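Local coordinates for copper homeostasis protein CutC (Streptococcus agalactiae, PDB 2BDQ) that probably binds copper and takes part in copper homeostasis, as a cytoplasmic member of the CutC family with a TIM-barrel fold, at residues E159-N164 with A189-Y194; A170-A175 with T199-A204. One frame throughout, in Å; residues are numbered along the deposited sequence.

Both contacts tie helix 165-175 and what precedes it to helix 192-199 and what flanks it, two consecutive outer helices of the TIM barrel. Contact 1 sits where these helices begin, at the C-terminal rim of the strands; contact 2 sits where they end, at the opposite rim, and runs into the last strand, 203-206. The four segments alternate along the chain, and the centres of the two contacts are about 13 Å apart. Their segments touch through residues beside the contacts proper, Tyr192 CB lying 4.0 Å from Ala204 CB. Contact 1 lies about 18 Å from the centre of the chain and contact 2 about 15 Å, centre to centre.

Contact 1: residues E159-N164 with A189-Y194; sequences EPIIEN and AENYQY
Ile162 meets Tyr194 with the tip of its longer branch, and the ring offers an edge to it, not a face. The methyl CD1 of Ile162 lies near the ring plane, 3.7 Å from Tyr194 CD2 and equally far from CE2, so it straddles that bond of the rim. In Ile162, chi1 (-170°) sends CG1 anti to the backbone N, and the turn at chi2 (67°) then swings CD1 over to the ring edge. The tyrosine ring is likewise anti to its own backbone N (chi1 -176°), which extends it across toward the isoleucine.

Ile161 makes a looser approach through its short branch: Ile161 CG2 comes no nearer than 4.1 Å to the modelled OD1 of Asn191, an amide whose orientation is doubtful, so the contact reads as van der Waals and no more. The backbones stay well apart, with Ile162 CA 8.0 Å from Asn191 CA, and no hydrogen bond spans the gap. The 3-10 turn that presents both isoleucines is held by Glu163 N to Pro160 O (2.9 Å) and Asn164 N to Ile161 O (2.8 Å).

The contact joins this turn, just before helix 165-175, to the first turn of helix 192-199 and to Asn191, right before that helix. Ile161 also packs on Ile168 of helix 165-175, Ile162 reaches Ile195 of helix 192-199, and Tyr194 leans on Ile165.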
ATOM      1  N   GLU A 159      24.836   5.307  -2.361  1.00 30.87           N
ATOM      2  CA  GLU A 159      26.127   5.123  -1.717  1.00 29.69           C
ATOM      3  C   GLU A 159      25.968   5.134  -0.202  1.00 28.34           C
ATOM      4  O   GLU A 159      24.936   5.559   0.320  1.00 27.87           O
ATOM      5  CB  GLU A 159      27.091   6.232  -2.143  1.00 30.12           C
ATOM      6  CG  GLU A 159      27.262   6.341  -3.643  1.00 30.51           C
ATOM      7  CD  GLU A 159      26.301   7.329  -4.273  1.00 32.59           C
ATOM      8  OE1 GLU A 159      25.096   7.314  -4.005  1.00 30.51           O
ATOM      9  OE2 GLU A 159      26.831   8.195  -5.129  1.00 33.43           O
ATOM     10  N   PRO A 160      26.981   4.646   0.528  1.00 26.64           N
ATOM     11  CA  PRO A 160      26.905   4.626   1.991  1.00 25.65           C
ATOM     12  C   PRO A 160      26.743   6.044   2.528  1.00 24.79           C
ATOM     13  O   PRO A 160      27.513   6.935   2.173  1.00 23.32           O
ATOM     14  CB  PRO A 160      28.243   4.008   2.399  1.00 27.31           C
ATOM     15  CG  PRO A 160      28.547   3.092   1.257  1.00 27.37           C
ATOM     16  CD  PRO A 160      28.190   3.947   0.059  1.00 27.75           C
ATOM     17  N   ILE A 161      25.740   6.241   3.376  1.00 23.02           N
ATOM     18  CA  ILE A 161      25.463   7.544   3.964  1.00 22.74           C
ATOM     19  C   ILE A 161      26.703   8.079   4.696  1.00 21.93           C
ATOM     20  O   ILE A 161      26.935   9.284   4.745  1.00 19.86           O
ATOM     21  CB  ILE A 161      24.236   7.439   4.924  1.00 23.37           C
ATOM     22  CG1 ILE A 161      23.648   8.826   5.212  1.00 24.80           C
ATOM     23  CG2 ILE A 161      24.629   6.722   6.202  1.00 23.21           C
ATOM     24  CD1 ILE A 161      24.397   9.625   6.247  1.00 26.16           C
ATOM     25  N   ILE A 162      27.514   7.172   5.235  1.00 22.85           N
ATOM     26  CA  ILE A 162      28.722   7.560   5.961  1.00 24.27           C
ATOM     27  C   ILE A 162      29.661   8.410   5.095  1.00 24.41           C
ATOM     28  O   ILE A 162      30.442   9.211   5.610  1.00 22.50           O
ATOM     29  CB  ILE A 162      29.491   6.320   6.469  1.00 24.12           C
ATOM     30  CG1 ILE A 162      30.594   6.755   7.426  1.00 27.03           C
ATOM     31  CG2 ILE A 162      30.094   5.556   5.306  1.00 26.55           C
ATOM     32  CD1 ILE A 162      30.080   7.348   8.715  1.00 27.79           C
ATOM     33  N   GLU A 163      29.560   8.249   3.779  1.00 24.05           N
ATOM     34  CA  GLU A 163      30.403   8.998   2.860  1.00 25.34           C
ATOM     35  C   GLU A 163      29.788  10.324   2.427  1.00 23.81           C
ATOM     36  O   GLU A 163      30.360  11.030   1.600  1.00 21.96           O
ATOM     37  CB  GLU A 163      30.709   8.154   1.625  1.00 27.51           C
ATOM     38  CG  GLU A 163      30.960   6.692   1.937  1.00 33.89           C
ATOM     39  CD  GLU A 163      32.190   6.136   1.250  1.00 36.58           C
ATOM     40  OE1 GLU A 163      33.307   6.324   1.787  1.00 37.37           O
ATOM     41  OE2 GLU A 163      32.036   5.520   0.170  1.00 38.15           O
ATOM     42  N   ASN A 164      28.629  10.667   2.979  1.00 22.38           N
ATOM     43  CA  ASN A 164      27.981  11.926   2.607  1.00 21.40           C
ATOM     44  C   ASN A 164      28.058  12.976   3.702  1.00 20.28           C
ATOM     45  O   ASN A 164      27.400  14.011   3.627  1.00 20.99           O
ATOM     46  CB  ASN A 164      26.514  11.686   2.252  1.00 21.73           C
ATOM     47  CG  ASN A 164      26.349  10.718   1.108  1.00 21.94           C
ATOM     48  OD1 ASN A 164      27.174  10.680   0.195  1.00 23.68           O
ATOM     49  ND2 ASN A 164      25.266   9.944   1.132  1.00 17.37           N
ATOM     50  N   ALA A 189      20.880   1.608  14.011  1.00 26.98           N
ATOM     51  CA  ALA A 189      21.216   1.862  15.403  1.00 29.54           C
ATOM     52  C   ALA A 189      22.729   1.842  15.627  1.00 30.19           C
ATOM     53  O   ALA A 189      23.206   2.123  16.728  1.00 31.01           O
ATOM     54  CB  ALA A 189      20.544   0.834  16.295  1.00 27.92           C
ATOM     55  N   GLU A 190      23.487   1.517  14.588  1.00 30.50           N
ATOM     56  CA  GLU A 190      24.939   1.466  14.725  1.00 30.06           C
ATOM     57  C   GLU A 190      25.673   2.686  14.225  1.00 27.60           C
ATOM     58  O   GLU A 190      26.804   2.939  14.638  1.00 28.21           O
ATOM     59  CB  GLU A 190      25.498   0.250  14.003  1.00 32.68           C
ATOM     60  CG  GLU A 190      25.205  -1.047  14.699  1.00 38.21           C
ATOM     61  CD  GLU A 190      25.908  -2.201  14.044  1.00 41.56           C
ATOM     62  OE1 GLU A 190      27.152  -2.143  13.915  1.00 43.73           O
ATOM     63  OE2 GLU A 190      25.218  -3.168  13.658  1.00 44.34           O
ATOM     64  N   ASN A 191      25.049   3.444  13.333  1.00 24.78           N
ATOM     65  CA  ASN A 191      25.720   4.617  12.803  1.00 22.23           C
ATOM     66  C   ASN A 191      24.992   5.941  12.991  1.00 20.29           C
ATOM     67  O   ASN A 191      25.586   6.996  12.803  1.00 21.86           O
ATOM     68  CB  ASN A 191      26.042   4.396  11.318  1.00 19.40           C
ATOM     69  CG  ASN A 191      24.795   4.294  10.435  1.00 20.07           C
ATOM     70  OD1 ASN A 191      24.902   3.992   9.247  1.00 18.91           O
ATOM     71  ND2 ASN A 191      23.617   4.552  11.005  1.00 17.02           N
ATOM     72  N   TYR A 192      23.728   5.888  13.391  1.00 18.40           N
ATOM     73  CA  TYR A 192      22.943   7.106  13.545  1.00 20.31           C
ATOM     74  C   TYR A 192      23.550   8.135  14.496  1.00 20.17           C
ATOM     75  O   TYR A 192      23.478   9.337  14.234  1.00 21.42           O
ATOM     76  CB  TYR A 192      21.497   6.762  13.953  1.00 18.77           C
ATOM     77  CG  TYR A 192      21.222   6.694  15.437  1.00 20.51           C
ATOM     78  CD1 TYR A 192      20.876   7.842  16.161  1.00 20.00           C
ATOM     79  CD2 TYR A 192      21.303   5.482  16.123  1.00 20.17           C
ATOM     80  CE1 TYR A 192      20.616   7.779  17.528  1.00 20.37           C
ATOM     81  CE2 TYR A 192      21.047   5.412  17.488  1.00 22.45           C
ATOM     82  CZ  TYR A 192      20.706   6.557  18.183  1.00 22.20           C
ATOM     83  OH  TYR A 192      20.460   6.471  19.534  1.00 22.71           O
ATOM     84  N   GLN A 193      24.160   7.676  15.585  1.00 20.91           N
ATOM     85  CA  GLN A 193      24.762   8.597  16.542  1.00 21.78           C
ATOM     86  C   GLN A 193      25.979   9.297  15.949  1.00 21.69           C
ATOM     87  O   GLN A 193      26.116  10.523  16.053  1.00 20.44           O
ATOM     88  CB  GLN A 193      25.158   7.858  17.816  1.00 24.60           C
ATOM     89  CG  GLN A 193      24.011   7.692  18.789  1.00 30.29           C
ATOM     90  CD  GLN A 193      24.381   6.855  19.994  1.00 32.95           C
ATOM     91  OE1 GLN A 193      24.544   5.635  19.896  1.00 34.89           O
ATOM     92  NE2 GLN A 193      24.526   7.507  21.142  1.00 34.10           N
ATOM     93  N   TYR A 194      26.855   8.515  15.322  1.00 19.84           N
ATOM     94  CA  TYR A 194      28.061   9.050  14.699  1.00 20.55           C
ATOM     95  C   TYR A 194      27.708  10.022  13.579  1.00 19.80           C
ATOM     96  O   TYR A 194      28.244  11.126  13.510  1.00 22.41           O
ATOM     97  CB  TYR A 194      28.915   7.911  14.131  1.00 19.68           C
ATOM     98  CG  TYR A 194      30.240   8.372  13.560  1.00 19.65           C
ATOM     99  CD1 TYR A 194      31.297   8.722  14.399  1.00 20.29           C
ATOM    100  CD2 TYR A 194      30.425   8.498  12.183  1.00 19.76           C
ATOM    101  CE1 TYR A 194      32.503   9.190  13.885  1.00 20.90           C
ATOM    102  CE2 TYR A 194      31.626   8.967  11.655  1.00 20.84           C
ATOM    103  CZ  TYR A 194      32.657   9.311  12.512  1.00 19.75           C
ATOM    104  OH  TYR A 194      33.834   9.790  11.994  1.00 20.50           O
TER

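Contact 2: residues A170-A175 with T199-A204; sequences ALVEYA and TGVKQA
In this TIM barrel, helix 165-175 packs beside the turn that carries the chain from the end of helix 192-199 into strand 203-206, the last of the eight. One side chain, Val172, does most of the work, wedging both of its methyls against the turn between the two elements.

Its CG2 lies beside the backbone N (CG1 being anti to it, chi1 173°) and makes the closer contacts. Val172 CG2 meets Val201 CG2 at 3.7 Å, methyl against methyl, the two valines crossing at about a right angle. The oxygen of Thr199 sits over the fork of Val172, nearly equidistant from CB and both methyls: Thr199 O is 3.7 Å from Val172 CG2, 3.8 Å from Val172 CB and 4.0 Å from Val172 CG1. This is van der Waals contact, without any hydrogen bond between the segments. On its barrel side Val201 packs on Ile181 and Val183 of strand 180-183, and it touches Ile168 one turn back along the helix that carries Val172.

Gly200 leaves the helix with a positive phi of 93°. At these backbone angles a CB would be jammed against the carbonyl O of Thr199, which by itself accounts for a glycine here; it would also point toward Val172. Thr199, just before it, bridges the glycine in an ST turn: its hydroxyl OG1 donates a hydrogen bond to the backbone O of Ile195, one turn back in the helix, and Thr199 OG1 accepts from Val201 N at 3.3 Å with an N-H...O angle of 156°.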
ATOM      1  N   ALA A 170      27.010  20.504   5.092  1.00 21.66           N
ATOM      2  CA  ALA A 170      26.894  21.764   4.363  1.00 21.03           C
ATOM      3  C   ALA A 170      25.420  22.171   4.253  1.00 20.92           C
ATOM      4  O   ALA A 170      25.090  23.361   4.320  1.00 20.44           O
ATOM      5  CB  ALA A 170      27.504  21.622   2.970  1.00 19.84           C
ATOM      6  N   LEU A 171      24.542  21.182   4.086  1.00 19.03           N
ATOM      7  CA  LEU A 171      23.106  21.440   3.973  1.00 20.45           C
ATOM      8  C   LEU A 171      22.541  21.911   5.307  1.00 19.03           C
ATOM      9  O   LEU A 171      21.698  22.806   5.353  1.00 18.92           O
ATOM     10  CB  LEU A 171      22.372  20.179   3.500  1.00 18.80           C
ATOM     11  CG  LEU A 171      22.673  19.772   2.054  1.00 18.97           C
ATOM     12  CD1 LEU A 171      21.913  18.501   1.687  1.00 17.33           C
ATOM     13  CD2 LEU A 171      22.279  20.909   1.121  1.00 17.35           C
ATOM     14  N   VAL A 172      23.016  21.303   6.387  1.00 19.87           N
ATOM     15  CA  VAL A 172      22.575  21.676   7.723  1.00 19.97           C
ATOM     16  C   VAL A 172      22.993  23.108   8.035  1.00 20.64           C
ATOM     17  O   VAL A 172      22.212  23.890   8.571  1.00 20.82           O
ATOM     18  CB  VAL A 172      23.185  20.765   8.787  1.00 18.42           C
ATOM     19  CG1 VAL A 172      22.844  21.300  10.169  1.00 20.45           C
ATOM     20  CG2 VAL A 172      22.674  19.355   8.616  1.00 17.28           C
ATOM     21  N   GLU A 173      24.232  23.442   7.698  1.00 20.81           N
ATOM     22  CA  GLU A 173      24.752  24.781   7.943  1.00 23.76           C
ATOM     23  C   GLU A 173      23.975  25.802   7.118  1.00 23.75           C
ATOM     24  O   GLU A 173      23.636  26.887   7.605  1.00 22.95           O
ATOM     25  CB  GLU A 173      26.243  24.848   7.587  1.00 27.04           C
ATOM     26  CG  GLU A 173      27.122  23.915   8.428  1.00 34.01           C
ATOM     27  CD  GLU A 173      28.591  23.901   7.994  1.00 38.53           C
ATOM     28  OE1 GLU A 173      28.881  23.512   6.838  1.00 41.00           O
ATOM     29  OE2 GLU A 173      29.461  24.273   8.815  1.00 40.76           O
ATOM     30  N   TYR A 174      23.682  25.445   5.871  1.00 23.35           N
ATOM     31  CA  TYR A 174      22.945  26.333   4.990  1.00 22.29           C
ATOM     32  C   TYR A 174      21.500  26.474   5.450  1.00 22.48           C
ATOM     33  O   TYR A 174      20.920  27.546   5.322  1.00 23.86           O
ATOM     34  CB  TYR A 174      22.999  25.818   3.554  1.00 20.91           C
ATOM     35  CG  TYR A 174      22.383  26.757   2.544  1.00 22.06           C
ATOM     36  CD1 TYR A 174      21.038  26.649   2.190  1.00 21.50           C
ATOM     37  CD2 TYR A 174      23.141  27.769   1.955  1.00 21.22           C
ATOM     38  CE1 TYR A 174      20.463  27.524   1.273  1.00 22.62           C
ATOM     39  CE2 TYR A 174      22.579  28.648   1.043  1.00 22.71           C
ATOM     40  CZ  TYR A 174      21.238  28.521   0.701  1.00 24.28           C
ATOM     41  OH  TYR A 174      20.682  29.376  -0.227  1.00 25.86           O
ATOM     42  N   ALA A 175      20.922  25.395   5.977  1.00 22.77           N
ATOM     43  CA  ALA A 175      19.542  25.426   6.467  1.00 22.90           C
ATOM     44  C   ALA A 175      19.446  26.434   7.606  1.00 21.81           C
ATOM     45  O   ALA A 175      18.417  27.075   7.798  1.00 23.41           O
ATOM     46  CB  ALA A 175      19.121  24.037   6.953  1.00 22.36           C
ATOM     47  N   THR A 199      27.602  15.699  11.521  1.00 18.75           N
ATOM     48  CA  THR A 199      26.899  16.554  10.571  1.00 18.70           C
ATOM     49  C   THR A 199      26.087  17.657  11.234  1.00 18.80           C
ATOM     50  O   THR A 199      25.772  18.665  10.602  1.00 19.48           O
ATOM     51  CB  THR A 199      25.930  15.728   9.694  1.00 19.00           C
ATOM     52  OG1 THR A 199      24.987  15.058  10.537  1.00 13.89           O
ATOM     53  CG2 THR A 199      26.696  14.699   8.864  1.00 15.76           C
ATOM     54  N   GLY A 200      25.752  17.461  12.504  1.00 18.41           N
ATOM     55  CA  GLY A 200      24.957  18.443  13.206  1.00 18.80           C
ATOM     56  C   GLY A 200      23.477  18.106  13.115  1.00 20.14           C
ATOM     57  O   GLY A 200      22.633  18.878  13.569  1.00 20.43           O
ATOM     58  N   VAL A 201      23.158  16.959  12.514  1.00 20.07           N
ATOM     59  CA  VAL A 201      21.770  16.513  12.378  1.00 19.23           C
ATOM     60  C   VAL A 201      21.284  15.987  13.729  1.00 20.93           C
ATOM     61  O   VAL A 201      22.035  15.326  14.437  1.00 21.33           O
ATOM     62  CB  VAL A 201      21.653  15.382  11.317  1.00 18.12           C
ATOM     63  CG1 VAL A 201      20.236  14.809  11.307  1.00 16.45           C
ATOM     64  CG2 VAL A 201      22.014  15.930   9.937  1.00 13.64           C
ATOM     65  N   LYS A 202      20.035  16.287  14.091  1.00 23.04           N
ATOM     66  CA  LYS A 202      19.481  15.834  15.366  1.00 23.06           C
ATOM     67  C   LYS A 202      18.326  14.846  15.230  1.00 23.55           C
ATOM     68  O   LYS A 202      17.687  14.492  16.229  1.00 25.30           O
ATOM     69  CB  LYS A 202      19.003  17.027  16.201  1.00 25.07           C
ATOM     70  CG  LYS A 202      20.091  18.026  16.534  1.00 27.34           C
ATOM     71  CD  LYS A 202      20.147  19.122  15.486  1.00 33.24           C
ATOM     72  CE  LYS A 202      19.325  20.345  15.910  1.00 33.36           C
ATOM     73  NZ  LYS A 202      17.934  20.013  16.346  1.00 35.63           N
ATOM     74  N   GLN A 203      18.049  14.403  14.005  1.00 21.51           N
ATOM     75  CA  GLN A 203      16.960  13.454  13.762  1.00 21.49           C
ATOM     76  C   GLN A 203      17.370  12.357  12.782  1.00 20.46           C
ATOM     77  O   GLN A 203      17.953  12.628  11.735  1.00 19.96           O
ATOM     78  CB  GLN A 203      15.733  14.191  13.225  1.00 20.48           C
ATOM     79  CG  GLN A 203      15.311  15.355  14.104  1.00 21.52           C
ATOM     80  CD  GLN A 203      13.919  15.847  13.768  1.00 23.21           C
ATOM     81  OE1 GLN A 203      12.953  15.083  13.821  1.00 21.80           O
ATOM     82  NE2 GLN A 203      13.805  17.125  13.430  1.00 21.99           N
ATOM     83  N   ALA A 204      17.052  11.115  13.126  1.00 19.96           N
ATOM     84  CA  ALA A 204      17.402   9.982  12.284  1.00 19.61           C
ATOM     85  C   ALA A 204      16.179   9.136  11.953  1.00 19.94           C
ATOM     86  O   ALA A 204      15.346   8.857  12.817  1.00 20.42           O
ATOM     87  CB  ALA A 204      18.460   9.131  12.975  1.00 18.28           C
TER